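PDB 4Q05: esterase E25 from Uncultured bacterium, which probably hydrolyses carboxylic esters as a dimeric alpha/beta hydrolase of the bacterial hormone-sensitive lipase family, in the subfamily marked by a GTSAG motif. Local coordinates for residues 188-191 against 192-196; 312-315 against 316-320; 352-355 against 356-360. All coordinates share one frame; numbering follows the deposited sequence.

Contact 1 (188-191 against 192-196)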
# COMPACT_ATOMS: atom_id res chain seq x y z
N TYR A 188 16.95 -0.85 -25.30
CA TYR A 188 15.65 -1.46 -25.57
C TYR A 188 15.43 -1.70 -27.07
O TYR A 188 15.01 -2.78 -27.48
CB TYR A 188 14.52 -0.59 -25.00
CG TYR A 188 13.16 -1.25 -25.10
CD1 TYR A 188 12.80 -2.27 -24.23
CD2 TYR A 188 12.25 -0.84 -26.07
CE1 TYR A 188 11.56 -2.88 -24.32
CE2 TYR A 188 11.01 -1.44 -26.16
CZ TYR A 188 10.67 -2.45 -25.27
OH TYR A 188 9.43 -3.06 -25.35
N GLN A 189 15.69 -0.68 -27.89
CA GLN A 189 15.52 -0.84 -29.33
C GLN A 189 16.36 -1.98 -29.86
O GLN A 189 15.89 -2.78 -30.66
CB GLN A 189 15.88 0.45 -30.08
CG GLN A 189 14.77 1.49 -30.07
CD GLN A 189 14.41 1.98 -31.47
OE1 GLN A 189 15.24 2.59 -32.17
NE2 GLN A 189 13.16 1.73 -31.89
N HIS A 190 17.60 -2.05 -29.40
CA HIS A 190 18.48 -3.13 -29.82
C HIS A 190 17.88 -4.48 -29.50
O HIS A 190 17.89 -5.40 -30.32
CB HIS A 190 19.86 -3.00 -29.18
CG HIS A 190 20.74 -4.19 -29.40
ND1 HIS A 190 21.48 -4.36 -30.56
CD2 HIS A 190 21.01 -5.27 -28.63
CE1 HIS A 190 22.16 -5.48 -30.48
NE2 HIS A 190 21.90 -6.05 -29.32
N LEU A 191 17.34 -4.61 -28.29
CA LEU A 191 16.75 -5.87 -27.86
C LEU A 191 15.57 -6.29 -28.74
O LEU A 191 15.43 -7.47 -29.05
CB LEU A 191 16.33 -5.80 -26.39
CG LEU A 191 17.49 -5.65 -25.40
CD1 LEU A 191 16.97 -5.34 -24.01
CD2 LEU A 191 18.35 -6.91 -25.40
N LEU A 192 14.74 -5.33 -29.13
CA LEU A 192 13.61 -5.63 -30.01
C LEU A 192 14.04 -6.13 -31.39
O LEU A 192 13.30 -6.86 -32.04
CB LEU A 192 12.68 -4.42 -30.17
CG LEU A 192 11.91 -3.99 -28.93
CD1 LEU A 192 10.55 -3.44 -29.30
CD2 LEU A 192 11.76 -5.14 -27.96
N LYS A 193 15.23 -5.73 -31.84
CA LYS A 193 15.80 -6.28 -33.07
C LYS A 193 16.05 -7.77 -32.89
O LYS A 193 16.07 -8.53 -33.86
CB LYS A 193 17.11 -5.57 -33.44
CG LYS A 193 16.95 -4.29 -34.25
CD LYS A 193 18.29 -3.57 -34.51
CE LYS A 193 19.17 -4.30 -35.55
NZ LYS A 193 20.25 -5.15 -34.95
N GLN A 194 16.23 -8.18 -31.64
CA GLN A 194 16.69 -9.53 -31.29
C GLN A 194 15.56 -10.51 -31.02
O GLN A 194 15.74 -11.72 -31.16
CB GLN A 194 17.55 -9.46 -30.03
CG GLN A 194 18.99 -9.86 -30.21
CD GLN A 194 19.89 -8.68 -30.51
OE1 GLN A 194 20.99 -8.57 -29.96
NE2 GLN A 194 19.42 -7.79 -31.38
N GLY A 195 14.42 -10.00 -30.56
CA GLY A 195 13.34 -10.86 -30.11
C GLY A 195 12.12 -10.08 -29.67
O GLY A 195 12.10 -8.85 -29.75
N SER A 196 11.11 -10.79 -29.20
CA SER A 196 9.83 -10.17 -28.88
C SER A 196 9.86 -9.36 -27.59
O SER A 196 10.38 -9.81 -26.57
CB SER A 196 8.76 -11.26 -28.76
OG SER A 196 7.56 -10.72 -28.20
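Leu192 lies over one face of the Tyr188 ring, one turn further along helix 179-194, and it is worth following from its base outward. Its CB rests 3.6 Å from Gln189 O. CG sits beside the carbonyl oxygen of Tyr188, the same oxygen that takes the hydrogen bond from Leu192 N at 3.0 Å. From there the two methyls spread over the phenol: CD1 comes to 3.8 Å from Tyr188 CE2, while CD2 makes a CH-pi contact over the face, 4.3 Å from the ring centroid and displaced toward the rim. Tyr188 is turned to receive them because its CG stands anti to the backbone N (chi1 -173°), which swings the ring toward the C-terminal turn. The phenol oxygen is held beyond the helix, by Asp225 O.

On another side of the helix, His190 and Gln194 repeat the i to i+4 spacing with polar groups. The bent Gln194 chain brings OE1 to 2.8 Å from His190 NE2, and its amide plane stands 76° from the imidazole, with the amide nitrogen above one ring face. With an alanine at His190 the imidazole is gone, and the Gln194 amide, with no ring beside it, is likely to turn more freely.

At Gln194 the backbone bonding shifts: Gln194 N bonds to Leu191 O at 2.8 Å, an i to i+3 link, and its bond back to His190 O is weak. The turn lies at the molecular surface, with Leu191 packed on Leu132 and Val134 of strand 132-136, and with Tyr188 and Leu192 both touching Ala197 in the loop ahead of strand 200-205.

Contact 2 (312-315 against 316-320). With NA (sodium ion), chain C.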
# COMPACT_ATOMS: atom_id res chain seq x y z
N HIS A 312 0.59 3.46 -8.48
CA HIS A 312 -0.23 2.26 -8.53
C HIS A 312 -1.68 2.64 -8.82
O HIS A 312 -2.35 2.01 -9.64
CB HIS A 312 -0.16 1.49 -7.20
CG HIS A 312 -1.14 0.36 -7.12
ND1 HIS A 312 -2.29 0.42 -6.36
CD2 HIS A 312 -1.15 -0.85 -7.73
CE1 HIS A 312 -2.96 -0.71 -6.49
NE2 HIS A 312 -2.29 -1.50 -7.32
N ILE A 313 -2.16 3.67 -8.13
CA ILE A 313 -3.55 4.07 -8.26
C ILE A 313 -3.78 4.63 -9.65
O ILE A 313 -4.76 4.30 -10.30
CB ILE A 313 -3.97 5.08 -7.17
CG1 ILE A 313 -4.04 4.38 -5.80
CG2 ILE A 313 -5.34 5.70 -7.49
CD1 ILE A 313 -5.05 3.18 -5.78
N LYS A 314 -2.85 5.46 -10.13
CA LYS A 314 -3.02 6.05 -11.46
C LYS A 314 -3.02 4.96 -12.53
O LYS A 314 -3.80 5.02 -13.49
CB LYS A 314 -1.97 7.14 -11.76
CG LYS A 314 -2.24 7.88 -13.09
CD LYS A 314 -1.36 9.12 -13.27
CE LYS A 314 -1.76 9.90 -14.53
NZ LYS A 314 -1.01 11.17 -14.67
N LEU A 315 -2.17 3.96 -12.37
CA LEU A 315 -2.19 2.82 -13.29
C LEU A 315 -3.55 2.13 -13.28
O LEU A 315 -4.16 1.92 -14.34
CB LEU A 315 -1.09 1.82 -12.95
CG LEU A 315 0.34 2.35 -13.13
CD1 LEU A 315 1.33 1.50 -12.37
CD2 LEU A 315 0.70 2.39 -14.61
N ARG A 316 -4.03 1.77 -12.09
CA ARG A 316 -5.32 1.10 -11.99
C ARG A 316 -6.44 1.93 -12.61
O ARG A 316 -7.28 1.41 -13.33
CB ARG A 316 -5.67 0.77 -10.53
CG ARG A 316 -4.70 -0.21 -9.86
CD ARG A 316 -4.66 -1.61 -10.52
NE ARG A 316 -5.91 -2.35 -10.41
CZ ARG A 316 -6.07 -3.50 -9.75
NH1 ARG A 316 -5.05 -4.08 -9.12
NH2 ARG A 316 -7.26 -4.10 -9.73
N GLN A 317 -6.43 3.22 -12.33
CA GLN A 317 -7.43 4.13 -12.88
C GLN A 317 -7.31 4.23 -14.40
O GLN A 317 -8.24 4.65 -15.08
CB GLN A 317 -7.33 5.50 -12.21
CG GLN A 317 -7.85 5.49 -10.78
CD GLN A 317 -7.62 6.79 -10.04
OE1 GLN A 317 -6.96 7.69 -10.54
NE2 GLN A 317 -8.14 6.88 -8.83
N SER A 318 -6.16 3.83 -14.93
CA SER A 318 -5.92 3.94 -16.36
C SER A 318 -6.07 2.59 -17.02
O SER A 318 -5.67 2.38 -18.17
CB SER A 318 -4.53 4.53 -16.64
OG SER A 318 -4.40 5.79 -16.01
N GLY A 319 -6.66 1.65 -16.29
CA GLY A 319 -7.00 0.37 -16.87
C GLY A 319 -5.82 -0.57 -16.98
O GLY A 319 -5.86 -1.53 -17.75
N VAL A 320 -4.78 -0.30 -16.21
CA VAL A 320 -3.59 -1.14 -16.26
C VAL A 320 -3.61 -2.18 -15.14
O VAL A 320 -4.03 -1.89 -14.03
CB VAL A 320 -2.31 -0.29 -16.12
CG1 VAL A 320 -1.09 -1.18 -16.12
CG2 VAL A 320 -2.24 0.76 -17.24
NA NA C . -2.28 1.96 -4.08
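His312 holds the sodium ion through ND1 at 2.8 Å, and Arg316 covers a face of the same ring. Val326 O of the second subunit binds this ion too, which places the imidazole at the dimer interface. Arg316 CG lies over the ring face, 4.0 Å from its centroid in a CH-pi contact, and the two side chains run side by side in the same direction. Bends at chi2 and chi3 of Arg316 carry its guanidinium past the imidazole, the planes 71° apart. Beyond the pair, Ala322 O accepts from both His312 NE2 and Arg316 NH1, while Arg316 NH2 forms a salt bridge with Glu350 of the second subunit.

Further along, Ile313 CG2 packs against the Gln317 amide, 3.3 Å from NE2. The helix then closes in a Schellman motif with Gly319, at positive phi, as its C-prime residue. Val320 N reaches Leu315 O at 3.0 Å and Gly319 N reaches Arg316 O. Ser318 N also bonds to Leu315 O, coming from the opposite face of the carbonyl to Val320 N. Ser318 OG turns back on the last turn and donates to Lys314 O at 2.7 Å. The chain that emerges brings Val320 CB to 4.0 Å from Leu315 CB, just before strand 322-327.

Ala322 O can only accept, so ND1 is probably the unprotonated nitrogen, consistent with its binding sodium. Held at both nitrogens, the ring probably has little freedom to turn. The metal bond and the Arg316 salt bridge both tie this helix end to the second subunit.

Contact 3 (352-355 against 356-360)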
# COMPACT_ATOMS: atom_id res chain seq x y z
N ASN A 352 8.48 -13.17 -9.33
CA ASN A 352 8.61 -14.35 -10.16
C ASN A 352 7.27 -14.83 -10.69
O ASN A 352 7.13 -15.11 -11.87
CB ASN A 352 9.30 -15.48 -9.38
CG ASN A 352 9.30 -16.78 -10.16
OD1 ASN A 352 10.19 -17.04 -10.97
ND2 ASN A 352 8.29 -17.60 -9.93
N ALA A 353 6.28 -14.91 -9.81
CA ALA A 353 4.95 -15.34 -10.22
C ALA A 353 4.36 -14.35 -11.22
O ALA A 353 3.65 -14.73 -12.14
CB ALA A 353 4.03 -15.51 -9.01
N PHE A 354 4.68 -13.09 -11.03
CA PHE A 354 4.16 -12.01 -11.86
C PHE A 354 4.76 -12.10 -13.26
O PHE A 354 4.07 -11.92 -14.25
CB PHE A 354 4.49 -10.67 -11.19
CG PHE A 354 3.90 -9.49 -11.88
CD1 PHE A 354 2.64 -9.03 -11.55
CD2 PHE A 354 4.64 -8.79 -12.84
CE1 PHE A 354 2.10 -7.92 -12.17
CE2 PHE A 354 4.11 -7.66 -13.45
CZ PHE A 354 2.83 -7.24 -13.12
N LEU A 355 6.06 -12.38 -13.33
CA LEU A 355 6.74 -12.57 -14.62
C LEU A 355 6.24 -13.83 -15.33
O LEU A 355 6.07 -13.83 -16.55
CB LEU A 355 8.25 -12.65 -14.42
CG LEU A 355 8.95 -11.43 -13.81
CD1 LEU A 355 10.44 -11.68 -13.71
CD2 LEU A 355 8.66 -10.17 -14.61
N LEU A 356 6.02 -14.90 -14.58
CA LEU A 356 5.46 -16.12 -15.18
C LEU A 356 4.08 -15.86 -15.77
O LEU A 356 3.72 -16.41 -16.80
CB LEU A 356 5.40 -17.26 -14.17
CG LEU A 356 6.76 -17.85 -13.79
CD1 LEU A 356 6.60 -18.88 -12.68
CD2 LEU A 356 7.44 -18.47 -15.00
N GLN A 357 3.30 -15.02 -15.11
CA GLN A 357 1.96 -14.75 -15.61
C GLN A 357 1.92 -13.83 -16.83
O GLN A 357 1.14 -14.06 -17.76
CB GLN A 357 1.06 -14.17 -14.52
CG GLN A 357 -0.28 -13.70 -15.07
CD GLN A 357 -1.34 -13.53 -14.00
OE1 GLN A 357 -2.50 -13.21 -14.30
NE2 GLN A 357 -0.96 -13.72 -12.75
N HIS A 358 2.78 -12.82 -16.86
CA HIS A 358 2.64 -11.78 -17.87
C HIS A 358 3.59 -11.85 -19.06
O HIS A 358 3.27 -11.36 -20.14
CB HIS A 358 2.68 -10.39 -17.21
CG HIS A 358 1.60 -10.18 -16.20
ND1 HIS A 358 0.27 -10.13 -16.53
CD2 HIS A 358 1.66 -10.04 -14.85
CE1 HIS A 358 -0.45 -9.95 -15.44
NE2 HIS A 358 0.36 -9.89 -14.41
N LEU A 359 4.77 -12.44 -18.87
CA LEU A 359 5.72 -12.54 -19.98
C LEU A 359 5.34 -13.73 -20.84
O LEU A 359 4.96 -14.78 -20.32
CB LEU A 359 7.15 -12.71 -19.47
CG LEU A 359 7.76 -11.58 -18.64
CD1 LEU A 359 9.22 -11.87 -18.40
CD2 LEU A 359 7.59 -10.24 -19.33
N ARG A 360 5.43 -13.57 -22.15
CA ARG A 360 5.16 -14.68 -23.05
C ARG A 360 5.91 -14.53 -24.37
O ARG A 360 6.13 -13.41 -24.85
CB ARG A 360 3.65 -14.87 -23.29
CG ARG A 360 2.81 -13.63 -23.07
CD ARG A 360 1.59 -13.63 -23.99
NE ARG A 360 0.57 -12.66 -23.60
CZ ARG A 360 0.26 -11.56 -24.29
NH1 ARG A 360 0.88 -11.29 -25.43
NH2 ARG A 360 -0.69 -10.74 -23.85
OXT ARG A 360 6.32 -15.52 -24.96
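An edge-to-face aromatic pair, Phe354 with His358, marks the last turn of helix 342-358, the C-terminal helix of this alpha/beta hydrolase fold, where it packs on the central sheet. The ring planes meet at 58° with centroids 4.3 Å apart, and the imidazole presents its edge to the phenyl face. Phe354 also makes an edge-to-face pair with Phe295 of strand 294-299.

Ordinary i to i+4 bonds carry the backbone through the turn. Leu359 N, on the first residue to leave helical geometry, still bonds to Leu355 O at 3.0 Å. The side chains of these two leucines lie alongside each other, Leu355 CB 4.2 Å from Leu359 CD1, and both press on Ala201 of strand 200-205. Past them the chain ends at Arg360, whose terminal carboxylate forms a salt bridge with Lys199.

The torsions set up the aromatic pair: Phe354 CG is anti to its own N (chi1 -175°), sending the ring toward the helix end, whereas His358 CG lies beside its N (chi1 -60°) and leans back. His358 CD2 thereby stands over the centre of the phenyl, 3.3 Å above its plane, and 3.1 Å from Phe354 O.

All three contacts are the closing turns of helices, each built on i to i+4 pairs, yet they serve different places. Contact 1 is a surface contact; contacts 2 and 3 are partly buried. Contact 1 packs on strand 132-136 and the loop leading into 200-205, contact 3 on strands 200-205 and 229-235; their nearest atoms are about 5 Å apart without touching, and neither meets the second subunit. Contact 2, on the helix joining strands 294-299 and 322-327, faces that subunit and has a metal and charges to match. In contacts 1 and 3 aromatic packing within one chain is prominent, leucine on tyrosine and histidine on phenylalanine, beside a polar pair in contact 1 and a terminal salt bridge in contact 3.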